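Local atomic coordinates of putative epoxide hydrolase protein (Klebsiella pneumoniae subsp. pneumoniae, PDB entry 5BOV), a protein that probably acts as a hydrolase of the alpha/beta-hydrolase fold, perhaps on epoxides or lipid esters, its true substrate still to be settled. Residues 146-149 against 150-154; 48-51 against 52-56. One frame throughout, in Å; residues are numbered along the deposited sequence.

Interaction 1 (146-149 against 150-154); sequences KPLP and PQAEL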
loop_
_atom_site.group_PDB
_atom_site.type_symbol
_atom_site.label_atom_id
_atom_site.label_comp_id
_atom_site.label_asym_id
_atom_site.label_seq_id
_atom_site.Cartn_x
_atom_site.Cartn_y
_atom_site.Cartn_z
ATOM N N LYS A 146 -0.177 13.800 -17.480
ATOM C CA LYS A 146 0.321 13.503 -18.818
ATOM C C LYS A 146 -0.250 12.180 -19.284
ATOM O O LYS A 146 -0.279 11.216 -18.522
ATOM C CB LYS A 146 1.841 13.309 -18.871
ATOM C CG LYS A 146 2.706 14.404 -18.291
ATOM C CD LYS A 146 2.396 15.728 -18.855
ATOM C CE LYS A 146 3.605 16.623 -18.559
ATOM N NZ LYS A 146 3.628 17.706 -19.575
ATOM N N PRO A 147 -0.677 12.102 -20.547
ATOM C CA PRO A 147 -1.249 10.883 -21.032
ATOM C C PRO A 147 -0.203 9.819 -21.326
ATOM O O PRO A 147 0.928 10.150 -21.666
ATOM C CB PRO A 147 -1.961 11.305 -22.348
ATOM C CG PRO A 147 -1.141 12.462 -22.830
ATOM C CD PRO A 147 -0.743 13.201 -21.560
ATOM N N LEU A 148 -0.644 8.562 -21.307
ATOM C CA LEU A 148 0.102 7.370 -21.683
ATOM C C LEU A 148 -0.472 6.820 -22.944
ATOM O O LEU A 148 -1.544 7.354 -23.439
ATOM C CB LEU A 148 -0.042 6.351 -20.563
ATOM C CG LEU A 148 0.381 6.857 -19.162
ATOM C CD1 LEU A 148 0.180 5.701 -18.178
ATOM C CD2 LEU A 148 1.825 7.271 -19.114
ATOM N N PRO A 149 0.154 5.793 -23.550
ATOM C CA PRO A 149 -0.408 5.237 -24.775
ATOM C C PRO A 149 -1.822 4.672 -24.533
ATOM O O PRO A 149 -2.173 4.366 -23.405
ATOM C CB PRO A 149 0.604 4.180 -25.247
ATOM C CG PRO A 149 1.884 4.640 -24.640
ATOM C CD PRO A 149 1.516 5.263 -23.293
ATOM N N PRO A 150 -2.674 4.660 -25.571
ATOM C CA PRO A 150 -4.080 4.266 -25.391
ATOM C C PRO A 150 -4.279 2.968 -24.595
ATOM O O PRO A 150 -5.121 2.898 -23.679
ATOM C CB PRO A 150 -4.591 4.131 -26.828
ATOM C CG PRO A 150 -3.725 5.061 -27.613
ATOM C CD PRO A 150 -2.389 5.052 -26.969
ATOM N N GLN A 151 -3.503 1.931 -24.874
ATOM C CA GLN A 151 -3.694 0.665 -24.150
ATOM C C GLN A 151 -3.261 0.724 -22.690
ATOM O O GLN A 151 -3.858 0.100 -21.824
ATOM C CB GLN A 151 -3.039 -0.554 -24.814
ATOM C CG GLN A 151 -3.480 -0.787 -26.173
ATOM C CD GLN A 151 -2.575 -0.155 -27.192
ATOM O OE1 GLN A 151 -1.944 1.045 -27.068
ATOM N NE2 GLN A 151 -2.499 -0.919 -28.292
ATOM N N ALA A 152 -2.293 1.581 -22.370
ATOM C CA ALA A 152 -1.967 1.863 -20.988
ATOM C C ALA A 152 -3.065 2.590 -20.241
ATOM O O ALA A 152 -3.334 2.323 -19.100
ATOM C CB ALA A 152 -0.678 2.658 -20.889
ATOM N N GLU A 153 -3.742 3.492 -20.954
ATOM C CA GLU A 153 -4.866 4.214 -20.340
ATOM C C GLU A 153 -5.999 3.271 -20.058
ATOM O O GLU A 153 -6.636 3.382 -19.021
ATOM C CB GLU A 153 -5.288 5.394 -21.234
ATOM C CG GLU A 153 -4.146 6.386 -21.554
ATOM C CD GLU A 153 -3.682 7.228 -20.388
ATOM O OE1 GLU A 153 -3.544 6.677 -19.221
ATOM O OE2 GLU A 153 -3.457 8.450 -20.561
ATOM N N LEU A 154 -6.241 2.285 -20.949
ATOM C CA LEU A 154 -7.258 1.274 -20.739
ATOM C C LEU A 154 -6.958 0.456 -19.480
ATOM O O LEU A 154 -7.850 0.177 -18.696
ATOM C CB LEU A 154 -7.366 0.345 -21.952
ATOM C CG LEU A 154 -8.324 -0.845 -21.810
ATOM C CD1 LEU A 154 -9.726 -0.466 -21.532
ATOM C CD2 LEU A 154 -8.252 -1.682 -23.055
#
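E153 and L148 are brought together by two torsions of the glutamate: chi1 sets CG beside its own backbone N, and a bend about CB-CG, chi2 -70°, carries CD and the carboxylate back over the residues that precede the helix. There the carboxylate receives the backbone N-H of L148, with N to OE2 of E153 at 2.9 Å and an almost straight N-H...O angle of 170°. The donor comes from above the carboxylate plane, 76° out of it, not from within it. On its way the glutamate chain crosses the L148 side chain at about a right angle, and CD of E153 lies 3.7 Å from CB of L148. P147 also lies close, its CA 3.3 Å from OE2 of E153.

P149 occupies the N-cap position. Its carbonyl O takes the N-H of E153 at 3.0 Å, the first turn's backbone bond, while the side chain of that same E153 reaches one residue further back to L148. Proline suits the next place, P150, because the first residue of a helix needs no N-H for a bond within it and the ring already holds phi near the helical value. The small A152 lets L148 sit against the turn, with CB to CB at 3.8 Å. An acidic side chain at the fourth helical residue would probably also interact favourably with the helix dipole. The contact lies at the protein surface, where the loop leaving helix 141-144 turns into helix 150-155, shortly before helix 157-162.

Interaction 2 (48-51 against 52-56); sequences AQVA and PALAQ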
loop_
_atom_site.group_PDB
_atom_site.type_symbol
_atom_site.label_atom_id
_atom_site.label_comp_id
_atom_site.label_asym_id
_atom_site.label_seq_id
_atom_site.Cartn_x
_atom_site.Cartn_y
_atom_site.Cartn_z
ATOM N N ALA A 48 -2.139 -12.121 5.802
ATOM C CA ALA A 48 -2.586 -13.083 6.814
ATOM C C ALA A 48 -1.686 -14.273 6.898
ATOM O O ALA A 48 -1.710 -14.986 7.935
ATOM C CB ALA A 48 -4.018 -13.508 6.559
ATOM N N GLN A 49 -1.006 -14.644 5.824
ATOM C CA GLN A 49 0.006 -15.711 5.844
ATOM C C GLN A 49 1.414 -15.195 6.022
ATOM O O GLN A 49 2.210 -15.767 6.818
ATOM C CB GLN A 49 -0.089 -16.633 4.635
ATOM C CG GLN A 49 -1.432 -17.302 4.597
ATOM C CD GLN A 49 -1.556 -18.266 3.406
ATOM O OE1 GLN A 49 -1.617 -17.856 2.246
ATOM N NE2 GLN A 49 -1.667 -19.582 3.700
ATOM N N VAL A 50 1.730 -14.079 5.409
ATOM C CA VAL A 50 3.065 -13.486 5.564
ATOM C C VAL A 50 3.362 -13.132 7.000
ATOM O O VAL A 50 4.466 -13.429 7.518
ATOM C CB VAL A 50 3.187 -12.210 4.695
ATOM C CG1 VAL A 50 4.431 -11.395 5.017
ATOM C CG2 VAL A 50 3.105 -12.553 3.226
ATOM N N ALA A 51 2.415 -12.487 7.687
ATOM C CA ALA A 51 2.721 -11.962 9.007
ATOM C C ALA A 51 3.007 -13.051 10.056
ATOM O O ALA A 51 4.015 -12.967 10.750
ATOM C CB ALA A 51 1.596 -10.991 9.447
ATOM N N PRO A 52 2.198 -14.138 10.138
ATOM C CA PRO A 52 2.515 -15.095 11.151
ATOM C C PRO A 52 3.802 -15.829 10.823
ATOM O O PRO A 52 4.488 -16.254 11.759
ATOM C CB PRO A 52 1.319 -16.063 11.143
ATOM C CG PRO A 52 0.202 -15.306 10.520
ATOM C CD PRO A 52 0.806 -14.298 9.644
ATOM N N ALA A 53 4.125 -15.973 9.537
ATOM C CA ALA A 53 5.382 -16.632 9.167
ATOM C C ALA A 53 6.562 -15.791 9.643
ATOM O O ALA A 53 7.544 -16.329 10.191
ATOM C CB ALA A 53 5.491 -16.798 7.654
ATOM N N LEU A 54 6.504 -14.503 9.466
ATOM C CA LEU A 54 7.567 -13.591 9.998
ATOM C C LEU A 54 7.608 -13.607 11.511
ATOM O O LEU A 54 8.709 -13.596 12.122
ATOM C CB LEU A 54 7.344 -12.205 9.482
ATOM C CG LEU A 54 7.674 -11.965 8.007
ATOM C CD1 LEU A 54 7.129 -10.645 7.517
ATOM C CD2 LEU A 54 9.160 -12.015 7.731
ATOM N N ALA A 55 6.445 -13.582 12.138
ATOM C CA ALA A 55 6.396 -13.642 13.599
ATOM C C ALA A 55 7.063 -14.868 14.172
ATOM O O ALA A 55 7.802 -14.806 15.170
ATOM C CB ALA A 55 4.974 -13.551 14.112
ATOM N N GLN A 56 6.851 -16.015 13.533
ATOM C CA GLN A 56 7.506 -17.299 13.936
ATOM C C GLN A 56 8.989 -17.318 13.752
ATOM O O GLN A 56 9.683 -18.035 14.448
ATOM C CB GLN A 56 6.824 -18.421 13.235
ATOM C CG GLN A 56 7.308 -19.805 13.537
ATOM C CD GLN A 56 6.430 -20.895 12.941
ATOM O OE1 GLN A 56 5.464 -20.607 12.181
ATOM N NE2 GLN A 56 6.771 -22.142 13.247
#
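A48 meets P52 through its carbonyl, whose O lies 3.1 Å from CD of P52, with CG only slightly farther. In a regular turn that oxygen would face an N-H four residues on; P52 has none to give, and its ring fills the place instead. Proline is tolerated because N-H groups in a first turn have no carbonyl of an earlier turn to bond, so the missing one costs nothing. Exposed Q49, whose CB points away and whose side chain touches P291, contributes its backbone O to the N-H of A53, a weak bond at 3.3 Å.

V50 makes the first firm bond, its O taking the N-H of L54 at 3.0 Å with an N-H...O angle of 165°. One turn apart, the two side chains lie side by side and point the same way. Valine's CG1 stands opposite its own backbone N (chi1 168°), which carries it to within 3.8 Å of CD1 of L54. This helix is the connection of a beta-alpha-beta unit, strand 32-37 to helix 50-56 to strand 59-74, within the alpha/beta-hydrolase fold, and branched apolar residues suit its buried side. V50 reaches L36 as well as F294 and V295 of helix 291-303, whereas L54 rests on Y59 and V61.

A51 is small enough for a buried place close to the sheet, where it touches L36, V61 and V63. Its CB also packs tightly on the next residue, 3.4 Å from CD of P52, and its O accepts the N-H of A55 at 2.9 Å with an angle of 166°.

Interactions 1 and 2 both involve a proline in the first turn of a helix, but they stand on opposite sides of the chain's centre, with their own centres about 38 Å apart, and share no element. Interaction 1 is a surface feature of the helices that follow strand 127-133; its chemistry is led by a carboxylate reaching back to a backbone N-H, with some aliphatic contact beside it. Interaction 2 is partly buried: helix 50-56 links two parallel strands of the central sheet, and its chemistry is mostly successive backbone bonds plus aliphatic contact on the covered side. P150 opens its helix, while P52 stands within the first turn of its own.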